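Long-range contacts in diadenosine tetraphosphatase, putative (Trypanosoma brucei, PDB 2QJC), which binds two manganese ions and probably hydrolyses diadenosine tetraphosphate symmetrically, as a member of the calcineurin-like phosphoesterase family: residues Asn136-His141 with Glu198-Gly203; Ser192-Pro197 with Pro216-Leu221; Gly19-Val24 with Ile130-His135; Ala9-Leu14 with Pro149-Tyr154. One frame throughout, in Å; residues are numbered along the deposited sequence.

Overall arrangement
From the N terminus, the chain lays down Ala-9-Leu-14, whose strand edges one five-stranded sheet, and then Gly-19-Val-24 in the core of a second sheet. Contact 3 closes when Ile-130-His-135 returns to face Gly-19-Val-24 across the two sheets, and it is nested inside the longer loop that contact 4 closes at Pro-149-Tyr-154. Contact 1 opens at Asn-136-His-141, before contact 4 has closed, so these two cross. Contact 2 opens at Ser-192-Pro-197, just ahead of Glu-198-Gly-203, where contact 1 closes, and ends at Pro-216-Leu-221 on the far edge of the first sheet; contacts 1 and 2 therefore cross as well.

Contact 1 (Asn136-His141 with Glu198-Gly203). With MN (manganese (II) ion), chain C.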
# COMPACT_ATOMS: atom_id res chain seq x y z
N ASN A 136 1.60 -13.31 -10.64
CA ASN A 136 1.73 -12.23 -11.61
C ASN A 136 1.21 -10.90 -11.04
O ASN A 136 0.41 -10.21 -11.66
CB ASN A 136 0.99 -12.57 -12.92
CG ASN A 136 1.25 -11.56 -14.02
OD1 ASN A 136 2.38 -11.08 -14.18
ND2 ASN A 136 0.22 -11.23 -14.78
N VAL A 137 1.69 -10.56 -9.84
CA VAL A 137 1.29 -9.34 -9.15
C VAL A 137 2.48 -8.46 -8.75
O VAL A 137 3.59 -8.95 -8.57
CB VAL A 137 0.47 -9.71 -7.87
CG1 VAL A 137 0.49 -8.57 -6.86
CG2 VAL A 137 -0.97 -10.03 -8.25
N MSE A 138 2.23 -7.16 -8.63
CA MSE A 138 3.24 -6.20 -8.19
C MSE A 138 2.58 -5.18 -7.25
O MSE A 138 1.52 -4.61 -7.57
CB MSE A 138 3.89 -5.47 -9.38
CG MSE A 138 4.76 -6.38 -10.26
SE MSE A 138 6.11 -5.43 -11.32
CE MSE A 138 4.96 -4.44 -12.51
N VAL A 139 3.20 -4.94 -6.10
CA VAL A 139 2.65 -4.02 -5.12
C VAL A 139 3.48 -2.74 -4.97
O VAL A 139 4.70 -2.79 -4.81
CB VAL A 139 2.54 -4.72 -3.71
CG1 VAL A 139 1.89 -3.80 -2.69
CG2 VAL A 139 1.74 -6.01 -3.84
N ALA A 140 2.80 -1.59 -5.04
CA ALA A 140 3.42 -0.28 -4.87
C ALA A 140 2.38 0.55 -4.10
O ALA A 140 1.19 0.25 -4.15
CB ALA A 140 3.72 0.37 -6.23
N HIS A 141 2.81 1.58 -3.38
CA HIS A 141 1.86 2.37 -2.59
C HIS A 141 0.84 3.19 -3.39
O HIS A 141 -0.36 3.11 -3.12
CB HIS A 141 2.61 3.30 -1.61
CG HIS A 141 1.69 4.16 -0.81
ND1 HIS A 141 0.78 3.65 0.09
CD2 HIS A 141 1.49 5.50 -0.83
CE1 HIS A 141 0.06 4.63 0.59
NE2 HIS A 141 0.46 5.77 0.05
N GLU A 198 1.76 -7.46 -15.76
CA GLU A 198 1.48 -7.67 -14.34
C GLU A 198 0.27 -6.89 -13.82
O GLU A 198 -0.07 -5.83 -14.34
CB GLU A 198 2.68 -7.28 -13.46
CG GLU A 198 3.97 -8.01 -13.74
CD GLU A 198 4.72 -7.44 -14.93
OE1 GLU A 198 4.15 -6.59 -15.64
OE2 GLU A 198 5.88 -7.85 -15.14
N THR A 199 -0.38 -7.43 -12.80
CA THR A 199 -1.50 -6.74 -12.16
C THR A 199 -0.85 -5.94 -11.03
O THR A 199 -0.15 -6.50 -10.19
CB THR A 199 -2.51 -7.72 -11.52
OG1 THR A 199 -3.18 -8.46 -12.54
CG2 THR A 199 -3.53 -6.95 -10.68
N VAL A 200 -1.06 -4.63 -11.03
CA VAL A 200 -0.50 -3.79 -9.98
C VAL A 200 -1.56 -3.53 -8.91
O VAL A 200 -2.66 -3.06 -9.21
CB VAL A 200 -0.01 -2.43 -10.54
CG1 VAL A 200 0.35 -1.48 -9.39
CG2 VAL A 200 1.19 -2.66 -11.44
N VAL A 201 -1.23 -3.86 -7.67
CA VAL A 201 -2.15 -3.65 -6.56
C VAL A 201 -1.62 -2.47 -5.73
O VAL A 201 -0.46 -2.46 -5.33
CB VAL A 201 -2.27 -4.92 -5.70
CG1 VAL A 201 -3.29 -4.70 -4.59
CG2 VAL A 201 -2.66 -6.13 -6.59
N PHE A 202 -2.48 -1.50 -5.47
CA PHE A 202 -2.06 -0.31 -4.74
C PHE A 202 -3.13 0.25 -3.80
O PHE A 202 -4.21 -0.31 -3.67
CB PHE A 202 -1.67 0.76 -5.77
CG PHE A 202 -2.81 1.20 -6.67
CD1 PHE A 202 -3.44 2.43 -6.48
CD2 PHE A 202 -3.27 0.37 -7.70
CE1 PHE A 202 -4.50 2.83 -7.29
CE2 PHE A 202 -4.33 0.76 -8.52
CZ PHE A 202 -4.95 1.99 -8.32
N GLY A 203 -2.81 1.37 -3.16
CA GLY A 203 -3.73 2.06 -2.25
C GLY A 203 -3.56 3.56 -2.45
O GLY A 203 -3.76 4.07 -3.55
MN MN C . -0.59 7.76 0.69
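Met-138, a selenomethionine, lays its side chain across that of Glu-198. CG lies anti to its own carbonyl carbon (chi1 -68°), which sets it 3.9 Å from CB of Glu-198. SE continues past CG of Glu-198 at 4.1 Å. The chain then bends at chi3 (-67°) and turns the methyl CE back, 3.8 Å from Glu-198 CB and also against the carboxylate carbon; CG2 of Val-200 lies more loosely against the same methyl. The Glu-198 carboxylate has a further, weak ion-pair partner in Arg-131.

Beneath this packing the backbones pair as parallel strands, 137-140 beside 199-202, in the middle of one sheet of the metallophosphoesterase sandwich. Met-138 is gripped on both of its polar backbone atoms: its N donates to Thr-199 O, and its O receives Val-201 N at 2.9 Å. The next rung, Ala-140 N to Val-201 O, is weak at 3.4 Å. Beyond the strands, Gly-203 N still reaches His-141 O at 3.0 Å. That last bond ties together the two turns that carry metal ligands: NE2 of His-141 holds manganese at 2.3 Å, with Asp-55, Asn-81 and His-204 completing the ion's protein ligands, while ND1 is hydrogen-bonded to Val-53 O.

On the face away from Met-138, Val-137 CG1 meets Val-201 CG2 at 4.0 Å, and both valines press on Ile-23 and Phe-236 of the opposite sheet. At the start of the pair Asn-136, which with Val-137 forms a G1 bulge facing Ile-132, sends its amide across Glu-198 to Pro-197 O.

Contact 2 (Ser192-Pro197 with Pro216-Leu221); sequences SMWRGP and PLAIGL
Leu-217 reaches into the bend formed by Trp-194, Arg-195 and Gly-196, and of all residues here it has the most surface buried by the contact. Its CB sits 4.0 Å from Trp-194 CD1. Both methyls lie against the carbonyl O of Arg-195, CD1 the nearer at 3.7 Å, and CD2 also settles 4.1 Å from CA of Gly-196. That approach is possible because Gly-196 presents a bare CA to the leucine, on a backbone with positive phi (86°) just ahead of a cis peptide to Pro-197.

Trp-194 is the second large contributor. With CG anti to the backbone N (chi1 175°), the indole swings toward the strand and offers the pyrrole edge to Leu-217 O, which lies near the ring plane, 3.1 Å from CD1. The indole N-H is hydrogen-bonded to the carbonyl of Glu-198, four residues on. Ala-218 adds its methyl 4.3 Å from CD1, approaching obliquely.

In the fold, this is where the loop after strand 188-189 runs into strand 199-202 and lies against the start of 218-220, the parallel neighbour that forms the sheet's edge. The indole also packs on Val-200, so a single ring touches both of these strands. One of its faces is occupied from within the loop itself: the backbone N of Gly-196 stands 3.2 Å above the plane, offset toward the rim, as the loop turns back over the tryptophan. Arg-195 takes part through its backbone carbonyl and directs its CB away from Leu-217, toward the exposed side of the loop.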
# COMPACT_ATOMS: atom_id res chain seq x y z
N SER A 192 -5.56 4.07 -15.22
CA SER A 192 -6.16 3.88 -16.54
C SER A 192 -5.09 3.74 -17.62
O SER A 192 -5.36 3.25 -18.72
CB SER A 192 -7.07 5.06 -16.91
OG SER A 192 -6.31 6.21 -17.21
N MSE A 193 -3.86 4.16 -17.32
CA MSE A 193 -2.77 4.10 -18.29
C MSE A 193 -1.88 2.87 -18.16
O MSE A 193 -0.96 2.67 -18.97
CB MSE A 193 -1.89 5.34 -18.15
CG MSE A 193 -2.64 6.65 -18.22
SE MSE A 193 -3.36 6.98 -19.97
CE MSE A 193 -1.76 7.63 -20.83
N TRP A 194 -2.14 2.04 -17.15
CA TRP A 194 -1.34 0.84 -16.92
C TRP A 194 -1.72 -0.29 -17.87
O TRP A 194 -2.91 -0.59 -18.05
CB TRP A 194 -1.46 0.39 -15.45
CG TRP A 194 -0.76 -0.91 -15.17
CD1 TRP A 194 -1.34 -2.13 -15.00
CD2 TRP A 194 0.65 -1.12 -15.10
NE1 TRP A 194 -0.37 -3.09 -14.84
CE2 TRP A 194 0.86 -2.50 -14.90
CE3 TRP A 194 1.77 -0.27 -15.20
CZ2 TRP A 194 2.14 -3.07 -14.80
CZ3 TRP A 194 3.04 -0.83 -15.10
CH2 TRP A 194 3.21 -2.22 -14.90
N ARG A 195 -0.72 -0.92 -18.47
CA ARG A 195 -0.98 -1.99 -19.42
C ARG A 195 -0.53 -3.41 -19.08
O ARG A 195 -0.83 -4.34 -19.81
CB ARG A 195 -0.42 -1.58 -20.78
CG ARG A 195 -0.99 -0.26 -21.26
CD ARG A 195 -0.78 -0.06 -22.75
NE ARG A 195 -1.42 1.17 -23.20
CZ ARG A 195 -1.53 1.53 -24.48
NH1 ARG A 195 -1.04 0.74 -25.43
NH2 ARG A 195 -2.13 2.66 -24.80
N GLY A 196 0.17 -3.58 -17.96
CA GLY A 196 0.61 -4.91 -17.58
C GLY A 196 1.93 -5.30 -18.23
O GLY A 196 2.74 -4.44 -18.54
N PRO A 197 2.17 -6.61 -18.45
CA PRO A 197 1.30 -7.75 -18.16
C PRO A 197 0.96 -7.99 -16.69
O PRO A 197 -0.03 -8.66 -16.39
CB PRO A 197 2.08 -8.92 -18.77
CG PRO A 197 3.49 -8.53 -18.50
CD PRO A 197 3.51 -7.06 -18.87
N PRO A 216 -8.40 -6.98 -15.00
CA PRO A 216 -7.51 -7.55 -13.99
C PRO A 216 -6.10 -6.93 -13.99
O PRO A 216 -5.22 -7.40 -13.28
CB PRO A 216 -7.48 -9.02 -14.37
CG PRO A 216 -7.43 -8.93 -15.87
CD PRO A 216 -8.47 -7.86 -16.18
N LEU A 217 -5.90 -5.88 -14.78
CA LEU A 217 -4.59 -5.25 -14.87
C LEU A 217 -4.18 -4.41 -13.66
O LEU A 217 -2.99 -4.21 -13.42
CB LEU A 217 -4.50 -4.38 -16.14
CG LEU A 217 -4.50 -5.16 -17.46
CD1 LEU A 217 -4.38 -4.18 -18.62
CD2 LEU A 217 -3.34 -6.15 -17.48
N ALA A 218 -5.15 -3.92 -12.90
CA ALA A 218 -4.85 -3.12 -11.71
C ALA A 218 -5.98 -3.16 -10.68
O ALA A 218 -7.13 -3.43 -11.02
CB ALA A 218 -4.55 -1.66 -12.12
N ILE A 219 -5.63 -2.89 -9.42
CA ILE A 219 -6.60 -2.89 -8.33
C ILE A 219 -6.25 -1.85 -7.25
O ILE A 219 -5.23 -1.98 -6.56
CB ILE A 219 -6.66 -4.27 -7.63
CG1 ILE A 219 -7.07 -5.35 -8.65
CG2 ILE A 219 -7.64 -4.22 -6.46
CD1 ILE A 219 -7.10 -6.76 -8.10
N GLY A 220 -7.10 -0.83 -7.13
CA GLY A 220 -6.89 0.20 -6.12
C GLY A 220 -7.67 -0.16 -4.87
O GLY A 220 -8.90 -0.13 -4.87
N LEU A 221 -6.96 -0.50 -3.80
CA LEU A 221 -7.61 -0.92 -2.55
C LEU A 221 -7.90 0.13 -1.49
O LEU A 221 -8.42 -0.21 -0.43
CB LEU A 221 -6.79 -2.03 -1.88
CG LEU A 221 -6.59 -3.38 -2.57
CD1 LEU A 221 -5.52 -4.19 -1.82
CD2 LEU A 221 -7.90 -4.14 -2.60

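Contact 3 (Gly19-Val24 with Ile130-His135); sequences GRVIIV and IRIPAH
His-135 NE2 donates to the carbonyl O of Gly-19 at 2.7 Å, the one hydrogen bond between these segments. It is fairly straight, 161° at the hydrogen. The acceptor lies almost in the imidazole plane, at the ring's edge, whereas seen from the carbonyl the donor is tilted about 21° out of plane. CG of His-135 is anti to the carbonyl carbon (chi1 -67°), which swings the ring across the gap to the start of strand 21-24. The short 3-10 turn 133-135 brings the residue there, its N bonding back to Ile-132 O at 3.2 Å, and CG2 of Ile-132 lies in plane against the ring's edge.

Next to the polar bond the contact turns apolar. Val-21 divides its methyls between two partners: CG2 lies 3.7 Å from His-135 CD2, while CG1 meets CD1 of Ile-132 tip to tip at 4.0 Å. One step further along the strand, Ile-23 CD1 adds a looser touch on the same Ile-132 methyl at 4.3 Å.

Strand 21-24 belongs to one sheet of the sandwich and strand 129-132 to the other, so these methyls are part of the hydrophobic filling between the layers. Phe-236 of strand 230-236 packs on both Ile-23 and His-135 and continues that filling.

Since the bond uses NE2 as donor, the ring must carry a proton there, consistent with a neutral imidazole protonated on that nitrogen, though a charged ring would serve equally well; either way a polar clasp closes the edge of an otherwise greasy interface.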
# COMPACT_ATOMS: atom_id res chain seq x y z
N GLY A 19 1.87 -19.80 -2.31
CA GLY A 19 0.66 -20.07 -1.58
C GLY A 19 -0.31 -18.91 -1.72
O GLY A 19 -0.13 -18.04 -2.57
N ARG A 20 -1.33 -18.89 -0.87
CA ARG A 20 -2.34 -17.84 -0.87
C ARG A 20 -1.74 -16.51 -0.39
O ARG A 20 -1.01 -16.47 0.61
CB ARG A 20 -3.47 -18.28 0.04
CG ARG A 20 -4.73 -17.48 0.01
CD ARG A 20 -5.51 -17.85 1.27
NE ARG A 20 -6.84 -17.28 1.33
CZ ARG A 20 -7.52 -17.09 2.45
NH1 ARG A 20 -6.98 -17.41 3.62
NH2 ARG A 20 -8.74 -16.58 2.40
N VAL A 21 -2.04 -15.42 -1.10
CA VAL A 21 -1.51 -14.11 -0.74
C VAL A 21 -2.62 -13.08 -0.49
O VAL A 21 -3.53 -12.93 -1.30
CB VAL A 21 -0.56 -13.58 -1.83
CG1 VAL A 21 -0.07 -12.16 -1.48
CG2 VAL A 21 0.63 -14.52 -1.98
N ILE A 22 -2.50 -12.36 0.62
CA ILE A 22 -3.48 -11.36 1.00
C ILE A 22 -2.84 -9.97 1.02
O ILE A 22 -1.88 -9.72 1.75
CB ILE A 22 -4.07 -11.71 2.39
CG1 ILE A 22 -4.81 -13.06 2.29
CG2 ILE A 22 -5.03 -10.63 2.85
CD1 ILE A 22 -5.25 -13.60 3.61
N ILE A 23 -3.36 -9.08 0.19
CA ILE A 23 -2.85 -7.72 0.07
C ILE A 23 -3.89 -6.74 0.60
O ILE A 23 -5.04 -6.71 0.11
CB ILE A 23 -2.51 -7.41 -1.41
CG1 ILE A 23 -1.56 -8.50 -1.94
CG2 ILE A 23 -1.85 -6.03 -1.52
CD1 ILE A 23 -1.29 -8.41 -3.43
N VAL A 24 -3.50 -5.95 1.59
CA VAL A 24 -4.42 -5.01 2.24
C VAL A 24 -4.16 -3.53 1.97
O VAL A 24 -3.02 -3.10 1.81
CB VAL A 24 -4.46 -5.28 3.78
CG1 VAL A 24 -3.06 -5.34 4.34
CG2 VAL A 24 -5.28 -4.20 4.49
N ILE A 130 7.11 -4.48 -4.27
CA ILE A 130 7.25 -5.91 -4.02
C ILE A 130 6.64 -6.69 -5.18
O ILE A 130 5.49 -6.46 -5.56
CB ILE A 130 6.55 -6.34 -2.70
CG1 ILE A 130 7.27 -5.71 -1.51
CG2 ILE A 130 6.56 -7.88 -2.56
CD1 ILE A 130 6.58 -5.96 -0.17
N ARG A 131 7.43 -7.59 -5.76
CA ARG A 131 6.98 -8.41 -6.88
C ARG A 131 6.63 -9.82 -6.37
O ARG A 131 7.42 -10.43 -5.65
CB ARG A 131 8.07 -8.51 -7.95
CG ARG A 131 8.57 -7.19 -8.49
CD ARG A 131 9.52 -7.38 -9.68
NE ARG A 131 8.80 -7.49 -10.94
CZ ARG A 131 9.37 -7.57 -12.14
NH1 ARG A 131 10.69 -7.56 -12.25
NH2 ARG A 131 8.62 -7.63 -13.23
N ILE A 132 5.46 -10.31 -6.75
CA ILE A 132 4.97 -11.64 -6.37
C ILE A 132 4.65 -12.34 -7.69
O ILE A 132 3.48 -12.50 -8.07
CB ILE A 132 3.68 -11.53 -5.51
CG1 ILE A 132 3.94 -10.64 -4.29
CG2 ILE A 132 3.23 -12.93 -5.04
CD1 ILE A 132 2.68 -10.16 -3.61
N PRO A 133 5.71 -12.76 -8.41
CA PRO A 133 5.62 -13.42 -9.72
C PRO A 133 4.73 -14.66 -9.86
O PRO A 133 4.14 -14.87 -10.91
CB PRO A 133 7.09 -13.68 -10.07
CG PRO A 133 7.76 -13.81 -8.73
CD PRO A 133 7.10 -12.72 -7.92
N ALA A 134 4.63 -15.47 -8.81
CA ALA A 134 3.80 -16.67 -8.89
C ALA A 134 2.34 -16.34 -9.22
O ALA A 134 1.64 -17.12 -9.87
CB ALA A 134 3.88 -17.44 -7.57
N HIS A 135 1.90 -15.17 -8.76
CA HIS A 135 0.53 -14.72 -8.98
C HIS A 135 0.46 -13.59 -10.00
O HIS A 135 -0.60 -12.99 -10.19
CB HIS A 135 -0.08 -14.27 -7.65
CG HIS A 135 -0.27 -15.38 -6.66
ND1 HIS A 135 -1.13 -16.43 -6.88
CD2 HIS A 135 0.31 -15.61 -5.45
CE1 HIS A 135 -1.08 -17.26 -5.86
NE2 HIS A 135 -0.21 -16.79 -4.98

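Contact 4 (Ala9-Leu14 with Pro149-Tyr154); sequences ANVVTL and PVDRQY
Ala-9 meets Gln-153 first through its backbone: its N donates to Gln-153 O at 3.0 Å, almost straight at the hydrogen (172°), but from about 42° above the carbonyl plane. The methyl of Ala-9 lies over the same carbonyl, 3.8 Å from the O. Two residues on, Val-11 points its CG2 at the other end of the loop, 3.7 Å from Val-150 O and close to OD1 of Asp-151, whose side chain crosses that of the valine at about a right angle.

Between these two points sits a water. It accepts from Gln-153 N at 3.1 Å and lies 2.6 Å from Ala-9 O and 3.2 Å from Val-150 O, carbonyls that compete for its protons. Strand 11-13 is an outermost strand of its sheet, running parallel to 129-132, and the loop that covers its start leads from the metal-binding strand end at His-141 into helix 155-160.

Further out, the loop shapes itself. Pro-149 O takes Arg-152 N at 2.7 Å in a tight turn and, weakly, Gln-153 NE2 at 3.4 Å; that side chain is bent at chi2 (-83°), and its OE1 is held by His-145 N. Tyr-154 stands at the helix N-cap, its ring nearly parallel to that of Tyr-8. From the helix, Val-158 packs on both Ala-9 and Gln-153.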
# COMPACT_ATOMS: atom_id res chain seq x y z
N ALA A 9 13.78 3.63 -6.77
CA ALA A 9 12.95 2.97 -5.77
C ALA A 9 13.42 1.53 -5.55
O ALA A 9 13.80 0.84 -6.49
CB ALA A 9 11.49 2.98 -6.23
N ASN A 10 13.38 1.09 -4.29
CA ASN A 10 13.83 -0.25 -3.93
C ASN A 10 12.79 -1.35 -4.20
O ASN A 10 11.64 -1.25 -3.76
CB ASN A 10 14.25 -0.26 -2.45
CG ASN A 10 15.42 0.68 -2.18
OD1 ASN A 10 15.68 1.06 -1.04
ND2 ASN A 10 16.14 1.04 -3.24
N VAL A 11 13.23 -2.39 -4.91
CA VAL A 11 12.38 -3.51 -5.29
C VAL A 11 12.73 -4.84 -4.60
O VAL A 11 13.89 -5.25 -4.57
CB VAL A 11 12.43 -3.75 -6.83
CG1 VAL A 11 11.49 -4.87 -7.21
CG2 VAL A 11 12.06 -2.46 -7.57
N VAL A 12 11.71 -5.51 -4.07
CA VAL A 12 11.88 -6.81 -3.41
C VAL A 12 11.08 -7.85 -4.21
O VAL A 12 9.92 -7.62 -4.55
CB VAL A 12 11.37 -6.76 -1.94
CG1 VAL A 12 11.14 -8.16 -1.40
CG2 VAL A 12 12.38 -6.04 -1.08
N THR A 13 11.71 -8.99 -4.51
CA THR A 13 11.06 -10.05 -5.26
C THR A 13 10.90 -11.33 -4.43
O THR A 13 11.84 -11.78 -3.77
CB THR A 13 11.85 -10.37 -6.55
OG1 THR A 13 11.86 -9.20 -7.38
CG2 THR A 13 11.22 -11.52 -7.31
N LEU A 14 9.70 -11.92 -4.48
CA LEU A 14 9.40 -13.13 -3.72
C LEU A 14 8.97 -14.29 -4.64
O LEU A 14 7.79 -14.64 -4.71
CB LEU A 14 8.29 -12.81 -2.71
CG LEU A 14 8.63 -11.70 -1.70
CD1 LEU A 14 7.38 -11.28 -0.93
CD2 LEU A 14 9.70 -12.20 -0.73
N PRO A 149 11.02 1.28 -16.50
CA PRO A 149 11.24 -0.11 -16.09
C PRO A 149 10.99 -0.23 -14.59
O PRO A 149 11.29 0.70 -13.83
CB PRO A 149 12.72 -0.34 -16.45
CG PRO A 149 12.92 0.55 -17.64
CD PRO A 149 12.20 1.81 -17.21
N VAL A 150 10.46 -1.37 -14.17
CA VAL A 150 10.14 -1.62 -12.76
C VAL A 150 11.32 -1.31 -11.84
O VAL A 150 11.14 -0.75 -10.76
CB VAL A 150 9.72 -3.10 -12.55
CG1 VAL A 150 9.36 -3.34 -11.08
CG2 VAL A 150 8.52 -3.43 -13.44
N ASP A 151 12.53 -1.65 -12.29
CA ASP A 151 13.73 -1.42 -11.50
C ASP A 151 14.27 0.01 -11.61
O ASP A 151 15.22 0.37 -10.92
CB ASP A 151 14.82 -2.41 -11.92
CG ASP A 151 14.40 -3.85 -11.70
OD1 ASP A 151 14.12 -4.21 -10.54
OD2 ASP A 151 14.35 -4.62 -12.68
N ARG A 152 13.65 0.81 -12.46
CA ARG A 152 14.08 2.20 -12.63
C ARG A 152 12.94 3.19 -12.38
O ARG A 152 12.76 4.16 -13.11
CB ARG A 152 14.66 2.39 -14.04
CG ARG A 152 15.92 1.58 -14.26
CD ARG A 152 16.59 1.91 -15.58
NE ARG A 152 17.84 1.16 -15.72
CZ ARG A 152 18.66 1.27 -16.77
NH1 ARG A 152 18.37 2.10 -17.76
NH2 ARG A 152 19.78 0.56 -16.81
N GLN A 153 12.19 2.93 -11.31
CA GLN A 153 11.09 3.80 -10.92
C GLN A 153 11.63 4.80 -9.91
O GLN A 153 12.74 4.63 -9.39
CB GLN A 153 9.97 2.97 -10.30
CG GLN A 153 9.32 1.94 -11.25
CD GLN A 153 8.24 2.54 -12.14
OE1 GLN A 153 7.40 3.34 -11.68
NE2 GLN A 153 8.23 2.15 -13.41
N TYR A 154 10.85 5.85 -9.62
CA TYR A 154 11.25 6.89 -8.67
C TYR A 154 10.35 6.91 -7.44
O TYR A 154 9.13 6.80 -7.55
CB TYR A 154 11.23 8.25 -9.37
CG TYR A 154 12.32 8.43 -10.40
CD1 TYR A 154 12.03 8.89 -11.69
CD2 TYR A 154 13.65 8.15 -10.09
CE1 TYR A 154 13.04 9.06 -12.64
CE2 TYR A 154 14.67 8.32 -11.03
CZ TYR A 154 14.36 8.77 -12.30
OH TYR A 154 15.36 8.92 -13.22
O HOH W 1 12.93 1.19 -8.90